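Pts system, fructose-specific iiabc component (Borrelia burgdorferi, PDB 5DLE) is the IIB domain of a membrane transporter that probably imports fructose and phosphorylates it to fructose 1-phosphate. Local coordinates at residues Val15-Cys20 with Lys81-Lys86; Ile29-Ile34 with Val47-Ser52; Val69-Val74 with Lys105-Ala110. One frame throughout, in Å; residues are numbered along the deposited sequence.

Contact 1: residues Val15-Cys20 with Lys81-Lys86; sequences VAVTAC and KRFEGK
V17, F83 and R82 make up this contact, in which R82 and F83 of a 3-10 segment lie over V17, on one face of the mixed sheet. The touching atom on the strand is V17 CG2. With CG1 anti to the backbone N (chi1 -179°), CG2 is left anti to the carbonyl carbon and reaches F83 CZ at 3.9 Å. The same methyl lies 3.8 Å from R82 NH2, and the valine and arginine side chains approach from opposite directions. R82 and F83 also pack on each other: R82 CG stands 3.7 Å above the F83 ring, over its centre. From there the extended arginine chain runs on across the ring, bringing F83 CZ under one face of the guanidinium, offset toward the rim. One face of the aromatic ring is thus covered by the arginine methylene, while its CZ meets the valine methyl obliquely and the side chain touches V70 and L59 nearby. The polar end of R82 is held elsewhere, NH1 in a salt bridge with E48 on the next strand and NE by the carbonyl of D79. Beyond the ring, K81 NZ forms a salt bridge with E84 OE2 (2.9 Å), on the syn side but well out of the carboxylate plane, and the turn closes through K86 N to F83 O at 3.1 Å. K86 NZ adds bonds to A67 O and I64 O. No hydrogen bond crosses between 15-20 and 81-86. Their touch is therefore without directional bonds, while the charge of R82 is met by E48.

Contact 2: residues Ile29-Ile34 with Val47-Ser52; sequences IAAKKI and VETQGS
Within the beta-alpha-beta crossover formed by strand 13-19, helix 25-40 and strand 44-50, A31 of the helix packs on V47 and T49 of the second strand. This unit belongs to the PTS IIB domain, of the lactose/cellobiose-specific IIB family, and the contact is part of its helix-on-sheet layer. The approach is close, as the small alanine side chain allows: the CA atoms of A31 and V47, the nearest pair between the two segments, are 6.4 Å apart. A31 CB meets two methyls that come from residues two apart on the strand. V47 CG1 is the nearer at 3.7 Å, set anti to the backbone N (chi1 -174°), and T49 CG2 follows at 3.9 Å from the same A31 CB. In T49 the hydroxyl occupies the place between the backbone N and the carbonyl carbon, which leaves CG2 as the branch presented to the helix. The CB of I34, one turn further on, also points toward the strand, though its side chain makes no contact there, while T18 of strand 13-19 touches A31 and T49 and so joins this layer. The third subunit also reaches this helix: K32 forms a salt bridge with E35 of that subunit, and A31 packs on K32 of the same neighbour. On the other side of the strand lie E48 and Q50. The backbone N-H of L59 bonds to the carboxylate of E48 at OE1. Its second oxygen receives Q50 NE2, which donates to E48 OE2 at 2.8 Å with an N-H...O angle of 150°, nearly along the C-O axis of the acceptor and only 10° out of the glutamine amide plane.

Contact 3: residues Val69-Val74 with Lys105-Ala110; sequences VVILAV and KESFNA
V69, the first residue of the strand segment and modelled in two conformers, does most of the touching against S107 and F108, in the type I turn from S107 to A110. In the conformer described, CG1 sits over one face of the F108 ring, 4.0 Å from its centroid and 28° off the normal, a CH-pi contact; its nearest ring atom is CD2 at 3.6 Å. CG2 lies above the same ring, displaced toward the rim. The valine and phenylalanine side chains cross at about a right angle, and V69 CG1 also comes within 3.5 Å of S107 O. V70 points away from 105-110, and its side chain touches F83. I71 then meets the serine: its CG1 is 3.8 Å from S107 CB, and its CD1 is 3.8 Å from S107 OG. That hydroxyl, held between the backbone N and the carbonyl carbon (chi1 69°), is bonded back to I104 O, so its contact with the isoleucine is packing alone. A bound imidazole lies about 3 Å from the F108 side chain. This part of the chain rests on strand 69-74 with strand 13-19 and strand 88-91 as the sheet neighbours, Y89 touching S107, while F108 stacks on Y43.

In the fold
All three contacts are largely buried and meet in one sheet. Contact 1 covers one face of it with a loop; contacts 2 and 3 use the other, where I34 and A73 come together, and contact 2 closes before contact 3 opens along the chain. Strand 13-19 lies between strands 44-50 and 69-74 and ties the three together by backbone hydrogen bonds, such as T18 O with Q50 N and V15 O with I71 N. The chemistry differs: contact 1 sets a methyl against an aromatic ring and an arginine whose charge ties it to contact 2, contact 2 is methyl packing around an alanine, and contact 3 adds a CH-pi contact beside helix 100-107.

Contact 1: residues Val15-Cys20 with Lys81-Lys86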
loop_
_atom_site.group_PDB
_atom_site.type_symbol
_atom_site.label_atom_id
_atom_site.label_comp_id
_atom_site.label_asym_id
_atom_site.label_seq_id
_atom_site.Cartn_x
_atom_site.Cartn_y
_atom_site.Cartn_z
ATOM N N VAL A 15 -3.614 4.961 23.449
ATOM C CA VAL A 15 -2.374 4.677 22.723
ATOM C C VAL A 15 -2.608 3.478 21.822
ATOM O O VAL A 15 -3.452 2.606 22.098
ATOM C CB VAL A 15 -1.156 4.445 23.648
ATOM C CG1 VAL A 15 -0.860 5.732 24.437
ATOM C CG2 VAL A 15 -1.373 3.244 24.583
ATOM N N ALA A 16 -1.879 3.446 20.710
ATOM C CA ALA A 16 -2.046 2.333 19.787
ATOM C C ALA A 16 -0.695 1.924 19.225
ATOM O O ALA A 16 0.243 2.739 19.174
ATOM C CB ALA A 16 -2.981 2.699 18.618
ATOM N N VAL A 17 -0.605 0.664 18.769
ATOM C CA VAL A 17 0.517 0.220 17.939
ATOM C C VAL A 17 -0.088 -0.338 16.672
ATOM O O VAL A 17 -1.028 -1.143 16.744
ATOM C CB VAL A 17 1.370 -0.877 18.611
ATOM C CG1 VAL A 17 2.532 -1.274 17.713
ATOM C CG2 VAL A 17 1.892 -0.433 19.980
ATOM N N THR A 18 0.455 0.060 15.510
ATOM C CA THR A 18 0.053 -0.590 14.273
ATOM C C THR A 18 1.288 -1.273 13.706
ATOM O O THR A 18 2.399 -0.729 13.750
ATOM C CB THR A 18 -0.573 0.363 13.284
ATOM O OG1 THR A 18 0.413 1.295 12.775
ATOM C CG2 THR A 18 -1.778 1.097 13.936
ATOM N N ALA A 19 1.106 -2.500 13.218
ATOM C CA ALA A 19 2.272 -3.263 12.771
ATOM C C ALA A 19 1.839 -4.232 11.693
ATOM O O ALA A 19 1.134 -5.181 11.973
ATOM C CB ALA A 19 2.912 -4.014 13.937
ATOM N N CYS A 20 2.274 -3.983 10.463
ATOM C CA CYS A 20 2.064 -4.939 9.361
ATOM C C CYS A 20 3.413 -5.105 8.682
ATOM O O CYS A 20 3.984 -4.115 8.211
ATOM C CB CYS A 20 0.999 -4.409 8.424
ATOM S SG CYS A 20 0.853 -5.519 6.975
ATOM N N LYS A 81 4.338 -7.200 26.962
ATOM C CA LYS A 81 4.483 -7.130 28.422
ATOM C C LYS A 81 4.323 -5.703 28.933
ATOM O O LYS A 81 3.759 -5.480 30.019
ATOM C CB LYS A 81 5.835 -7.715 28.849
ATOM C CG LYS A 81 5.940 -7.899 30.363
ATOM C CD LYS A 81 7.149 -8.746 30.769
ATOM C CE LYS A 81 7.129 -9.069 32.270
ATOM N NZ LYS A 81 5.933 -9.876 32.676
ATOM N N ARG A 82 4.774 -4.723 28.143
ATOM C CA ARG A 82 4.634 -3.313 28.491
ATOM C C ARG A 82 3.194 -2.861 28.685
ATOM O O ARG A 82 2.985 -1.778 29.233
ATOM C CB ARG A 82 5.280 -2.456 27.404
ATOM C CG ARG A 82 4.763 -2.740 25.986
ATOM C CD ARG A 82 5.483 -1.822 25.018
ATOM N NE ARG A 82 5.256 -2.263 23.660
ATOM C CZ ARG A 82 5.278 -1.471 22.588
ATOM N NH1 ARG A 82 5.511 -0.175 22.732
ATOM N NH2 ARG A 82 5.086 -2.000 21.369
ATOM N N PHE A 83 2.204 -3.628 28.239
ATOM C CA PHE A 83 0.808 -3.236 28.391
ATOM C C PHE A 83 0.096 -3.964 29.534
ATOM O O PHE A 83 -1.128 -3.832 29.674
ATOM C CB PHE A 83 0.058 -3.475 27.077
ATOM C CG PHE A 83 0.714 -2.831 25.885
ATOM C CD1 PHE A 83 0.931 -1.452 25.850
ATOM C CD2 PHE A 83 1.105 -3.605 24.821
ATOM C CE1 PHE A 83 1.509 -0.845 24.741
ATOM C CE2 PHE A 83 1.731 -3.016 23.714
ATOM C CZ PHE A 83 1.921 -1.622 23.681
ATOM N N GLU A 84 0.818 -4.730 30.341
ATOM C CA GLU A 84 0.191 -5.372 31.496
ATOM C C GLU A 84 -0.556 -4.358 32.359
ATOM O O GLU A 84 -0.069 -3.248 32.613
ATOM C CB GLU A 84 1.243 -6.073 32.353
ATOM C CG GLU A 84 1.686 -7.375 31.730
ATOM C CD GLU A 84 2.656 -8.124 32.625
ATOM O OE1 GLU A 84 2.952 -7.628 33.742
ATOM O OE2 GLU A 84 3.105 -9.211 32.202
ATOM N N GLY A 85 -1.762 -4.738 32.789
ATOM C CA GLY A 85 -2.547 -3.877 33.665
ATOM C C GLY A 85 -3.412 -2.886 32.916
ATOM O O GLY A 85 -4.181 -2.182 33.544
ATOM N N LYS A 86 -3.285 -2.810 31.587
ATOM C CA LYS A 86 -4.094 -1.933 30.744
ATOM C C LYS A 86 -5.160 -2.738 30.021
ATOM O O LYS A 86 -4.967 -3.918 29.726
ATOM C CB LYS A 86 -3.244 -1.226 29.676
ATOM C CG LYS A 86 -1.892 -0.659 30.153
ATOM C CD LYS A 86 -2.064 0.507 31.170
ATOM C CE LYS A 86 -2.971 1.616 30.603
ATOM N NZ LYS A 86 -2.826 2.903 31.450
#

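Contact 2: residues Ile29-Ile34 with Val47-Ser52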
loop_
_atom_site.group_PDB
_atom_site.type_symbol
_atom_site.label_atom_id
_atom_site.label_comp_id
_atom_site.label_asym_id
_atom_site.label_seq_id
_atom_site.Cartn_x
_atom_site.Cartn_y
_atom_site.Cartn_z
ATOM N N ILE A 29 -1.979 3.188 7.043
ATOM C CA ILE A 29 -3.415 3.407 6.900
ATOM C C ILE A 29 -4.105 3.149 8.245
ATOM O O ILE A 29 -4.981 3.916 8.666
ATOM C CB ILE A 29 -4.002 2.505 5.795
ATOM C CG1 ILE A 29 -3.438 2.931 4.430
ATOM C CG2 ILE A 29 -5.534 2.684 5.740
ATOM C CD1 ILE A 29 -3.705 1.864 3.339
ATOM N N ALA A 30 -3.769 2.017 8.902
ATOM C CA ALA A 30 -4.376 1.734 10.195
ATOM C C ALA A 30 -4.094 2.865 11.174
ATOM O O ALA A 30 -5.005 3.309 11.905
ATOM C CB ALA A 30 -3.873 0.400 10.750
ATOM N N ALA A 31 -2.864 3.384 11.158
ATOM C CA ALA A 31 -2.529 4.436 12.132
ATOM C C ALA A 31 -3.329 5.686 11.887
ATOM O O ALA A 31 -3.890 6.272 12.835
ATOM C CB ALA A 31 -1.036 4.751 12.081
ATOM N N LYS A 32 -3.409 6.101 10.617
ATOM C CA LYS A 32 -4.067 7.358 10.312
ATOM C C LYS A 32 -5.566 7.226 10.499
ATOM O O LYS A 32 -6.218 8.163 10.984
ATOM C CB LYS A 32 -3.692 7.815 8.911
ATOM C CG LYS A 32 -4.154 9.189 8.542
ATOM C CD LYS A 32 -3.630 10.308 9.498
ATOM C CE LYS A 32 -4.232 11.584 9.009
ATOM N NZ LYS A 32 -4.050 12.694 9.980
ATOM N N LYS A 33 -6.154 6.076 10.170
ATOM C CA LYS A 33 -7.590 5.935 10.413
ATOM C C LYS A 33 -7.886 5.909 11.901
ATOM O O LYS A 33 -8.893 6.490 12.342
ATOM C CB LYS A 33 -8.152 4.694 9.733
ATOM C CG LYS A 33 -8.082 4.844 8.236
ATOM C CD LYS A 33 -8.881 3.806 7.535
ATOM C CE LYS A 33 -10.355 4.211 7.415
ATOM N NZ LYS A 33 -10.960 3.255 6.414
ATOM N N ILE A 34 -7.030 5.251 12.692
ATOM C CA ILE A 34 -7.249 5.255 14.151
ATOM C C ILE A 34 -7.116 6.676 14.694
ATOM O O ILE A 34 -7.927 7.101 15.530
ATOM C CB ILE A 34 -6.260 4.290 14.831
ATOM C CG1 ILE A 34 -6.688 2.846 14.546
ATOM C CG2 ILE A 34 -6.211 4.545 16.367
ATOM C CD1 ILE A 34 -5.633 1.840 14.954
ATOM N N VAL A 47 0.215 7.010 18.371
ATOM C CA VAL A 47 0.382 5.744 17.658
ATOM C C VAL A 47 1.859 5.475 17.379
ATOM O O VAL A 47 2.558 6.318 16.788
ATOM C CB VAL A 47 -0.415 5.716 16.335
ATOM C CG1 VAL A 47 -0.334 4.313 15.695
ATOM C CG2 VAL A 47 -1.842 6.029 16.582
ATOM N N GLU A 48 2.319 4.294 17.779
ATOM C CA GLU A 48 3.593 3.721 17.379
ATOM C C GLU A 48 3.379 2.886 16.125
ATOM O O GLU A 48 2.415 2.124 16.041
ATOM C CB GLU A 48 4.118 2.834 18.516
ATOM C CG GLU A 48 5.197 1.833 18.137
ATOM C CD GLU A 48 5.622 0.991 19.351
ATOM O OE1 GLU A 48 5.599 1.530 20.470
ATOM O OE2 GLU A 48 5.939 -0.206 19.199
ATOM N N THR A 49 4.287 3.000 15.164
ATOM C CA THR A 49 4.156 2.221 13.945
ATOM C C THR A 49 5.333 1.268 13.775
ATOM O O THR A 49 6.460 1.583 14.145
ATOM C CB THR A 49 4.064 3.120 12.685
ATOM O OG1 THR A 49 5.178 4.025 12.617
ATOM C CG2 THR A 49 2.759 3.928 12.660
ATOM N N GLN A 50 5.047 0.095 13.212
ATOM C CA GLN A 50 6.081 -0.897 12.877
ATOM C C GLN A 50 5.825 -1.490 11.499
ATOM O O GLN A 50 4.725 -1.973 11.223
ATOM C CB GLN A 50 6.092 -2.043 13.901
ATOM C CG GLN A 50 5.987 -1.602 15.371
ATOM C CD GLN A 50 6.335 -2.741 16.314
ATOM O OE1 GLN A 50 6.719 -3.849 15.863
ATOM N NE2 GLN A 50 6.235 -2.491 17.609
ATOM N N GLY A 51 6.917 -1.641 10.743
ATOM C CA GLY A 51 6.937 -2.460 9.538
ATOM C C GLY A 51 7.946 -3.597 9.573
ATOM O O GLY A 51 8.300 -4.104 10.644
ATOM N N SER A 52 8.414 -4.024 8.395
ATOM C CA SER A 52 9.495 -4.997 8.334
ATOM C C SER A 52 10.849 -4.380 8.650
ATOM O O SER A 52 11.760 -5.093 9.084
ATOM C CB SER A 52 9.542 -5.646 6.952
ATOM O OG SER A 52 8.416 -6.466 6.746
#

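Contact 3: residues Val69-Val74 with Lys105-Ala110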
loop_
_atom_site.group_PDB
_atom_site.type_symbol
_atom_site.label_atom_id
_atom_site.label_comp_id
_atom_site.label_asym_id
_atom_site.label_seq_id
_atom_site.Cartn_x
_atom_site.Cartn_y
_atom_site.Cartn_z
ATOM N N VAL A 69 -6.875 3.182 27.302
ATOM C CA VAL A 69 -6.956 1.930 26.545
ATOM C C VAL A 69 -5.731 1.829 25.651
ATOM O O VAL A 69 -5.152 2.844 25.259
ATOM C CB VAL A 69 -8.265 1.879 25.705
ATOM C CG1 VAL A 69 -9.489 1.742 26.616
ATOM C CG2 VAL A 69 -8.445 3.173 24.944
ATOM N N VAL A 70 -5.364 0.592 25.307
ATOM C CA VAL A 70 -4.334 0.295 24.306
ATOM C C VAL A 70 -5.007 -0.431 23.139
ATOM O O VAL A 70 -5.675 -1.446 23.349
ATOM C CB VAL A 70 -3.231 -0.610 24.892
ATOM C CG1 VAL A 70 -2.201 -0.987 23.833
ATOM C CG2 VAL A 70 -2.536 0.042 26.140
ATOM N N ILE A 71 -4.796 0.043 21.913
ATOM C CA ILE A 71 -5.319 -0.620 20.721
ATOM C C ILE A 71 -4.132 -1.142 19.923
ATOM O O ILE A 71 -3.227 -0.381 19.559
ATOM C CB ILE A 71 -6.180 0.326 19.869
ATOM C CG1 ILE A 71 -7.378 0.814 20.684
ATOM C CG2 ILE A 71 -6.650 -0.362 18.540
ATOM C CD1 ILE A 71 -8.229 1.795 19.911
ATOM N N LEU A 72 -4.114 -2.445 19.678
ATOM C CA LEU A 72 -3.031 -3.059 18.894
ATOM C C LEU A 72 -3.636 -3.504 17.585
ATOM O O LEU A 72 -4.494 -4.392 17.582
ATOM C CB LEU A 72 -2.451 -4.262 19.629
ATOM C CG LEU A 72 -1.898 -3.986 21.016
ATOM C CD1 LEU A 72 -1.305 -5.260 21.628
ATOM C CD2 LEU A 72 -0.893 -2.792 21.027
ATOM N N ALA A 73 -3.184 -2.915 16.488
ATOM C CA ALA A 73 -3.681 -3.310 15.180
ATOM C C ALA A 73 -2.470 -3.935 14.479
ATOM O O ALA A 73 -1.657 -3.230 13.870
ATOM C CB ALA A 73 -4.258 -2.106 14.422
ATOM N N VAL A 74 -2.332 -5.267 14.607
ATOM C CA VAL A 74 -1.061 -5.923 14.326
ATOM C C VAL A 74 -1.309 -7.180 13.528
ATOM O O VAL A 74 -2.299 -7.898 13.747
ATOM C CB VAL A 74 -0.256 -6.225 15.609
ATOM C CG1 VAL A 74 0.056 -4.916 16.349
ATOM C CG2 VAL A 74 -1.048 -7.107 16.587
ATOM N N LYS A 105 -14.682 2.357 19.804
ATOM C CA LYS A 105 -15.719 2.312 20.847
ATOM C C LYS A 105 -15.578 1.055 21.697
ATOM O O LYS A 105 -15.653 1.114 22.939
ATOM C CB LYS A 105 -17.104 2.376 20.202
ATOM C CG LYS A 105 -17.475 3.758 19.715
ATOM C CD LYS A 105 -18.863 3.755 19.063
ATOM C CE LYS A 105 -19.215 5.113 18.437
ATOM N NZ LYS A 105 -19.409 6.197 19.451
ATOM N N GLU A 106 -15.365 -0.088 21.038
ATOM C CA GLU A 106 -15.256 -1.378 21.715
ATOM C C GLU A 106 -14.015 -1.452 22.600
ATOM O O GLU A 106 -14.004 -2.238 23.556
ATOM C CB GLU A 106 -15.227 -2.530 20.696
ATOM C CG GLU A 106 -16.573 -2.800 19.994
ATOM C CD GLU A 106 -16.452 -3.546 18.641
ATOM O OE1 GLU A 106 -15.355 -4.057 18.297
ATOM O OE2 GLU A 106 -17.472 -3.605 17.907
ATOM N N SER A 107 -12.973 -0.663 22.306
ATOM C CA SER A 107 -11.732 -0.820 23.057
ATOM C C SER A 107 -11.915 -0.483 24.528
ATOM O O SER A 107 -11.216 -1.039 25.369
ATOM C CB SER A 107 -10.612 0.040 22.459
ATOM O OG SER A 107 -10.886 1.424 22.668
ATOM N N PHE A 108 -12.862 0.389 24.851
ATOM C CA PHE A 108 -13.037 0.771 26.245
ATOM C C PHE A 108 -13.669 -0.332 27.079
ATOM O O PHE A 108 -13.692 -0.218 28.315
ATOM C CB PHE A 108 -13.877 2.041 26.289
ATOM C CG PHE A 108 -13.133 3.222 25.817
ATOM C CD1 PHE A 108 -13.128 3.564 24.456
ATOM C CD2 PHE A 108 -12.347 3.947 26.705
ATOM C CE1 PHE A 108 -12.399 4.642 24.014
ATOM C CE2 PHE A 108 -11.594 5.037 26.277
ATOM C CZ PHE A 108 -11.602 5.382 24.913
ATOM N N ASN A 109 -14.187 -1.380 26.441
ATOM C CA ASN A 109 -14.687 -2.551 27.144
ATOM C C ASN A 109 -13.749 -3.736 27.032
ATOM O O ASN A 109 -14.125 -4.836 27.420
ATOM C CB ASN A 109 -16.070 -2.941 26.616
ATOM C CG ASN A 109 -17.078 -1.838 26.782
ATOM O OD1 ASN A 109 -17.745 -1.450 25.826
ATOM N ND2 ASN A 109 -17.179 -1.307 27.985
ATOM N N ALA A 110 -12.558 -3.540 26.448
ATOM C CA ALA A 110 -11.625 -4.627 26.216
ATOM C C ALA A 110 -11.093 -5.175 27.542
ATOM O O ALA A 110 -11.027 -4.454 28.546
ATOM C CB ALA A 110 -10.475 -4.134 25.337
#